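Local coordinates for CELL WALL surface anchor family protein (Streptococcus pneumoniae, PDB 2WW8), which acts as the pilus adhesin RrgA, a cell-wall-anchored surface protein that probably attaches the bacterium to host cells through an integrin I-type domain, at residues Gly252-Ser257 / Thr573-Gln578; Asn377-Ile382 / His584-Glu589. All blocks are in the same frame, centred on the assembly; numbering follows the deposited sequence.

Contact 1 (Gly252-Ser257 / Thr573-Gln578); sequences GEATRS and TKILEQ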
loop_
_atom_site.group_PDB
_atom_site.type_symbol
_atom_site.label_atom_id
_atom_site.label_comp_id
_atom_site.label_asym_id
_atom_site.label_seq_id
_atom_site.Cartn_x
_atom_site.Cartn_y
_atom_site.Cartn_z
ATOM N N GLY A 252 -6.834 21.873 -21.382
ATOM C CA GLY A 252 -7.349 20.500 -21.234
ATOM C C GLY A 252 -7.025 19.914 -19.861
ATOM O O GLY A 252 -7.922 19.396 -19.179
ATOM N N GLU A 253 -5.773 20.014 -19.417
ATOM C CA GLU A 253 -5.442 19.547 -18.070
ATOM C C GLU A 253 -6.221 20.314 -16.983
ATOM O O GLU A 253 -6.625 19.683 -15.989
ATOM C CB GLU A 253 -3.939 19.591 -17.777
ATOM C CG GLU A 253 -3.062 18.736 -18.740
ATOM C CD GLU A 253 -1.534 19.050 -18.759
ATOM O OE1 GLU A 253 -1.076 20.084 -18.190
ATOM O OE2 GLU A 253 -0.766 18.264 -19.385
ATOM N N ALA A 254 -6.405 21.634 -17.147
ATOM C CA ALA A 254 -7.172 22.436 -16.190
ATOM C C ALA A 254 -8.651 21.955 -16.206
ATOM O O ALA A 254 -9.251 21.775 -15.155
ATOM C CB ALA A 254 -7.113 23.926 -16.518
ATOM N N THR A 255 -9.219 21.713 -17.391
ATOM C CA THR A 255 -10.598 21.234 -17.492
ATOM C C THR A 255 -10.791 19.906 -16.735
ATOM O O THR A 255 -11.729 19.814 -15.912
ATOM C CB THR A 255 -11.037 21.134 -18.965
ATOM O OG1 THR A 255 -10.928 22.426 -19.556
ATOM C CG2 THR A 255 -12.469 20.586 -19.193
ATOM N N ARG A 256 -9.901 18.939 -17.004
ATOM C CA ARG A 256 -9.930 17.651 -16.319
ATOM C C ARG A 256 -9.884 17.835 -14.799
ATOM O O ARG A 256 -10.617 17.092 -14.139
ATOM C CB ARG A 256 -8.831 16.678 -16.757
ATOM C CG ARG A 256 -9.025 16.248 -18.239
ATOM C CD ARG A 256 -7.798 15.435 -18.685
ATOM N NE ARG A 256 -8.153 14.968 -20.017
ATOM C CZ ARG A 256 -7.312 14.519 -20.939
ATOM N NH1 ARG A 256 -6.009 14.455 -20.649
ATOM N NH2 ARG A 256 -7.815 14.127 -22.117
ATOM N N SER A 257 -9.041 18.746 -14.292
ATOM C CA SER A 257 -8.933 18.927 -12.832
ATOM C C SER A 257 -10.184 19.577 -12.262
ATOM O O SER A 257 -10.628 19.179 -11.200
ATOM C CB SER A 257 -7.698 19.684 -12.352
ATOM O OG SER A 257 -7.831 19.850 -10.950
ATOM N N THR A 573 -0.004 28.660 -17.464
ATOM C CA THR A 573 0.112 27.761 -16.319
ATOM C C THR A 573 -0.914 28.158 -15.214
ATOM O O THR A 573 -1.052 27.417 -14.233
ATOM C CB THR A 573 1.533 27.708 -15.666
ATOM O OG1 THR A 573 1.872 28.972 -15.075
ATOM C CG2 THR A 573 2.692 27.259 -16.611
ATOM N N LYS A 574 -1.649 29.269 -15.364
ATOM C CA LYS A 574 -2.585 29.769 -14.329
ATOM C C LYS A 574 -4.066 29.657 -14.712
ATOM O O LYS A 574 -4.931 30.221 -14.046
ATOM C CB LYS A 574 -2.365 31.249 -13.985
ATOM C CG LYS A 574 -0.947 31.727 -13.667
ATOM C CD LYS A 574 -0.413 31.082 -12.470
ATOM C CE LYS A 574 0.919 31.713 -12.040
ATOM N NZ LYS A 574 0.877 31.752 -10.562
ATOM N N ILE A 575 -4.361 28.994 -15.823
ATOM C CA ILE A 575 -5.739 28.684 -16.142
ATOM C C ILE A 575 -6.464 27.904 -15.032
ATOM O O ILE A 575 -7.529 28.305 -14.572
ATOM C CB ILE A 575 -5.821 27.945 -17.478
ATOM C CG1 ILE A 575 -5.205 28.802 -18.602
ATOM C CG2 ILE A 575 -7.303 27.495 -17.788
ATOM C CD1 ILE A 575 -4.833 27.921 -19.793
ATOM N N LEU A 576 -5.885 26.828 -14.517
ATOM C CA LEU A 576 -6.537 26.103 -13.435
ATOM C C LEU A 576 -6.776 27.007 -12.210
ATOM O O LEU A 576 -7.885 27.025 -11.630
ATOM C CB LEU A 576 -5.761 24.830 -13.061
ATOM C CG LEU A 576 -6.429 24.001 -11.955
ATOM C CD1 LEU A 576 -7.961 23.713 -12.285
ATOM C CD2 LEU A 576 -5.605 22.752 -11.632
ATOM N N GLU A 577 -5.755 27.783 -11.851
ATOM C CA GLU A 577 -5.880 28.638 -10.697
ATOM C C GLU A 577 -7.106 29.531 -10.881
ATOM O O GLU A 577 -7.850 29.769 -9.935
ATOM C CB GLU A 577 -4.603 29.457 -10.535
ATOM C CG GLU A 577 -4.663 30.614 -9.535
ATOM C CD GLU A 577 -3.357 31.421 -9.722
ATOM O OE1 GLU A 577 -2.316 30.989 -9.167
ATOM O OE2 GLU A 577 -3.340 32.422 -10.498
ATOM N N GLN A 578 -7.328 30.025 -12.096
ATOM C CA GLN A 578 -8.461 30.948 -12.273
ATOM C C GLN A 578 -9.836 30.276 -12.274
ATOM O O GLN A 578 -10.788 30.797 -11.672
ATOM C CB GLN A 578 -8.214 31.819 -13.491
ATOM C CG GLN A 578 -9.188 32.927 -13.655
ATOM C CD GLN A 578 -9.312 33.838 -12.434
ATOM O OE1 GLN A 578 -10.444 34.068 -11.981
ATOM N NE2 GLN A 578 -8.204 34.286 -11.862
#

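Contact 2 (Asn377-Ile382 / His584-Glu589); sequences NSQKVI and HTIVTE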
loop_
_atom_site.group_PDB
_atom_site.type_symbol
_atom_site.label_atom_id
_atom_site.label_comp_id
_atom_site.label_asym_id
_atom_site.label_seq_id
_atom_site.Cartn_x
_atom_site.Cartn_y
_atom_site.Cartn_z
ATOM N N ASN A 377 -34.135 21.896 -9.026
ATOM C CA ASN A 377 -33.446 22.409 -7.863
ATOM C C ASN A 377 -31.957 22.131 -7.941
ATOM O O ASN A 377 -31.478 21.121 -7.379
ATOM C CB ASN A 377 -33.909 21.623 -6.638
ATOM C CG ASN A 377 -35.412 21.731 -6.436
ATOM O OD1 ASN A 377 -35.918 22.839 -6.287
ATOM N ND2 ASN A 377 -36.132 20.594 -6.499
ATOM N N SER A 378 -31.267 22.979 -8.678
ATOM C CA SER A 378 -29.829 22.878 -8.883
ATOM C C SER A 378 -29.349 24.283 -9.219
ATOM O O SER A 378 -30.134 25.130 -9.722
ATOM C CB SER A 378 -29.457 21.881 -9.981
ATOM O OG SER A 378 -29.745 22.354 -11.294
ATOM N N GLN A 379 -28.067 24.510 -8.920
ATOM C CA GLN A 379 -27.435 25.736 -9.311
ATOM C C GLN A 379 -26.815 25.474 -10.689
ATOM O O GLN A 379 -26.016 24.546 -10.818
ATOM C CB GLN A 379 -26.290 26.029 -8.353
ATOM C CG GLN A 379 -25.704 27.446 -8.606
ATOM C CD GLN A 379 -24.860 27.967 -7.405
ATOM O OE1 GLN A 379 -24.711 27.281 -6.375
ATOM N NE2 GLN A 379 -24.276 29.185 -7.556
ATOM N N LYS A 380 -27.167 26.269 -11.690
ATOM C CA LYS A 380 -26.762 25.951 -13.089
ATOM C C LYS A 380 -25.586 26.842 -13.456
ATOM O O LYS A 380 -25.652 28.050 -13.259
ATOM C CB LYS A 380 -27.931 26.137 -14.072
ATOM C CG LYS A 380 -29.032 25.093 -13.763
ATOM C CD LYS A 380 -30.427 25.652 -13.742
ATOM C CE LYS A 380 -31.514 24.664 -13.374
ATOM N NZ LYS A 380 -32.025 24.609 -11.961
ATOM N N VAL A 381 -24.484 26.244 -13.925
ATOM C CA VAL A 381 -23.218 26.947 -14.094
ATOM C C VAL A 381 -22.656 26.651 -15.485
ATOM O O VAL A 381 -22.747 25.523 -15.944
ATOM C CB VAL A 381 -22.208 26.496 -12.990
ATOM C CG1 VAL A 381 -20.837 27.283 -13.035
ATOM C CG2 VAL A 381 -22.875 26.635 -11.571
ATOM N N ILE A 382 -22.065 27.660 -16.119
ATOM C CA ILE A 382 -21.196 27.473 -17.284
ATOM C C ILE A 382 -19.818 28.024 -16.942
ATOM O O ILE A 382 -19.714 29.171 -16.420
ATOM C CB ILE A 382 -21.794 28.237 -18.511
ATOM C CG1 ILE A 382 -23.223 27.690 -18.810
ATOM C CG2 ILE A 382 -20.857 28.298 -19.717
ATOM C CD1 ILE A 382 -24.034 28.672 -19.683
ATOM N N HIS A 584 -14.499 28.589 -6.346
ATOM C CA HIS A 584 -14.575 28.978 -4.967
ATOM C C HIS A 584 -15.508 30.190 -4.769
ATOM O O HIS A 584 -15.728 30.584 -3.644
ATOM C CB HIS A 584 -13.188 29.213 -4.335
ATOM C CG HIS A 584 -12.431 27.959 -4.036
ATOM N ND1 HIS A 584 -11.787 27.222 -5.006
ATOM C CD2 HIS A 584 -12.193 27.315 -2.866
ATOM C CE1 HIS A 584 -11.196 26.172 -4.459
ATOM N NE2 HIS A 584 -11.438 26.206 -3.163
ATOM N N THR A 585 -16.108 30.782 -5.795
ATOM C CA THR A 585 -17.078 31.805 -5.421
ATOM C C THR A 585 -18.432 31.126 -5.176
ATOM O O THR A 585 -19.353 31.765 -4.704
ATOM C CB THR A 585 -17.241 32.920 -6.487
ATOM O OG1 THR A 585 -17.839 32.348 -7.662
ATOM C CG2 THR A 585 -15.905 33.595 -6.826
ATOM N N ILE A 586 -18.585 29.860 -5.545
ATOM C CA ILE A 586 -19.872 29.200 -5.385
ATOM C C ILE A 586 -19.789 28.017 -4.430
ATOM O O ILE A 586 -20.836 27.500 -4.035
ATOM C CB ILE A 586 -20.524 28.797 -6.730
ATOM C CG1 ILE A 586 -19.662 27.827 -7.514
ATOM C CG2 ILE A 586 -20.780 30.095 -7.518
ATOM C CD1 ILE A 586 -20.196 27.563 -8.898
ATOM N N VAL A 587 -18.579 27.618 -4.039
ATOM C CA VAL A 587 -18.464 26.586 -2.995
ATOM C C VAL A 587 -17.522 27.115 -1.898
ATOM O O VAL A 587 -16.601 27.919 -2.211
ATOM C CB VAL A 587 -17.977 25.216 -3.583
ATOM C CG1 VAL A 587 -18.938 24.687 -4.652
ATOM C CG2 VAL A 587 -16.564 25.320 -4.214
ATOM N N THR A 588 -17.656 26.627 -0.674
ATOM C CA THR A 588 -16.534 26.734 0.290
ATOM C C THR A 588 -15.791 25.395 0.446
ATOM O O THR A 588 -16.364 24.324 0.393
ATOM C CB THR A 588 -16.999 27.169 1.709
ATOM O OG1 THR A 588 -17.476 26.021 2.418
ATOM C CG2 THR A 588 -18.122 28.214 1.673
ATOM N N GLU A 589 -14.489 25.425 0.648
ATOM C CA GLU A 589 -13.756 24.200 0.661
ATOM C C GLU A 589 -13.484 23.851 2.146
ATOM O O GLU A 589 -13.192 24.759 2.941
ATOM C CB GLU A 589 -12.507 24.469 -0.158
ATOM C CG GLU A 589 -11.385 23.625 0.198
ATOM C CD GLU A 589 -10.089 23.924 -0.547
ATOM O OE1 GLU A 589 -10.081 24.496 -1.666
ATOM O OE2 GLU A 589 -9.045 23.543 0.027
HETATM O O HOH W 1 -23.296 28.273 -4.302
#

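Contact 1 (Gly252-Ser257 / Thr573-Gln578)
Ala-254 and Leu-576 meet without any aromatic ring or side-chain amide between them; the flat group at their junction is the Ile-575 to Leu-576 peptide, with the Ala-254 methyl above one face. From there CB of Ala-254 lies 3.7 Å from the backbone N of Leu-576. The same methyl abuts CG2 of Ile-575 on one flank and CB of Leu-576 on the other, each at 3.8 Å, so it sits against the first turn of the opposing helix. The backbones approach closely here, with 4.6 Å between CA of Ala-254 and CA of Leu-576. Leu-576 extends its branch along the first helix because CG is anti to the backbone N (chi1 -178°). Its CD1 reaches the carbonyl O of Ala-254 at 3.7 Å, while CD2 rests 3.8 Å from CB of Ser-257, one turn further on. Ile-575 turns its other surface inward to Ile-539 and Val-569 of the parallel sheet, and its side chain lies about 12 Å from the bound magnesium ion. Away from the interface, NZ of Lys-574, the N-cap residue, forms a salt bridge with OE1 of Glu-577 at 3.6 Å. Helices 247-263 and 575-583 thus pack side by side through apolar groups, as the first and last helices do in von Willebrand factor A (integrin I-type) domains.

Contact 2 (Asn377-Ile382 / His584-Glu589)
Gln-379 has CG anti to its own backbone N (chi1 -172°) and an extended chain beyond, which carries its amide across to Ile-586, where chi1 of 61° sets CG1 between the backbone N and the carbonyl carbon. NE2 of Gln-379 passes 3.6 Å from CG2 of Ile-586, the two side chains lying obliquely. Further along the strand, Val-381 and Ile-586 meet tip to tip, CG2 of Val-381 being 3.9 Å from CD1 of Ile-586, with Phe-535 of the adjacent strand touching both. Strand 379-386 is the middle strand of the parallel sheet in the von Willebrand factor A-type fold, and Ile-586 belongs to the turn after the C-terminal helix, so the contact covers the sheet at the end where the chain leaves the domain. One water donates to OE1 of Gln-379 at 2.7 Å and to the carbonyl O of Ile-586 at 2.6 Å; NE2 of the same amide is bonded to Asp-533, which fixes its rotation. Across the turn, NE2 of His-584 donates to OE1 of Glu-589 at 2.6 Å, near the ring plane and on the anti side of the carboxylate. ND1 of His-584 bonds to the carbonyl of Asn-580, an arrangement consistent with a protonated imidazole.

From the N terminus, the chain first passes Gly-252 to Ser-257 on helix 247-263, then Asn-377 to Ile-382 at the start of the central strand 379-386. Contact 1 closes its long loop when Thr-573 to Gln-578 opens helix 575-583, and contact 2 closes a shorter one just after that helix, at His-584 to Glu-589. Their segments alternate, so the two loops cross. The contacts are centred about 17 Å apart and do not touch. They secure helix 575-583 from its two ends: its first turn to a neighbouring helix, and the turn beyond it to the parallel sheet. Strand 587-591 then pairs antiparallel with strand 203-218, which precedes the domain's strand 225-232.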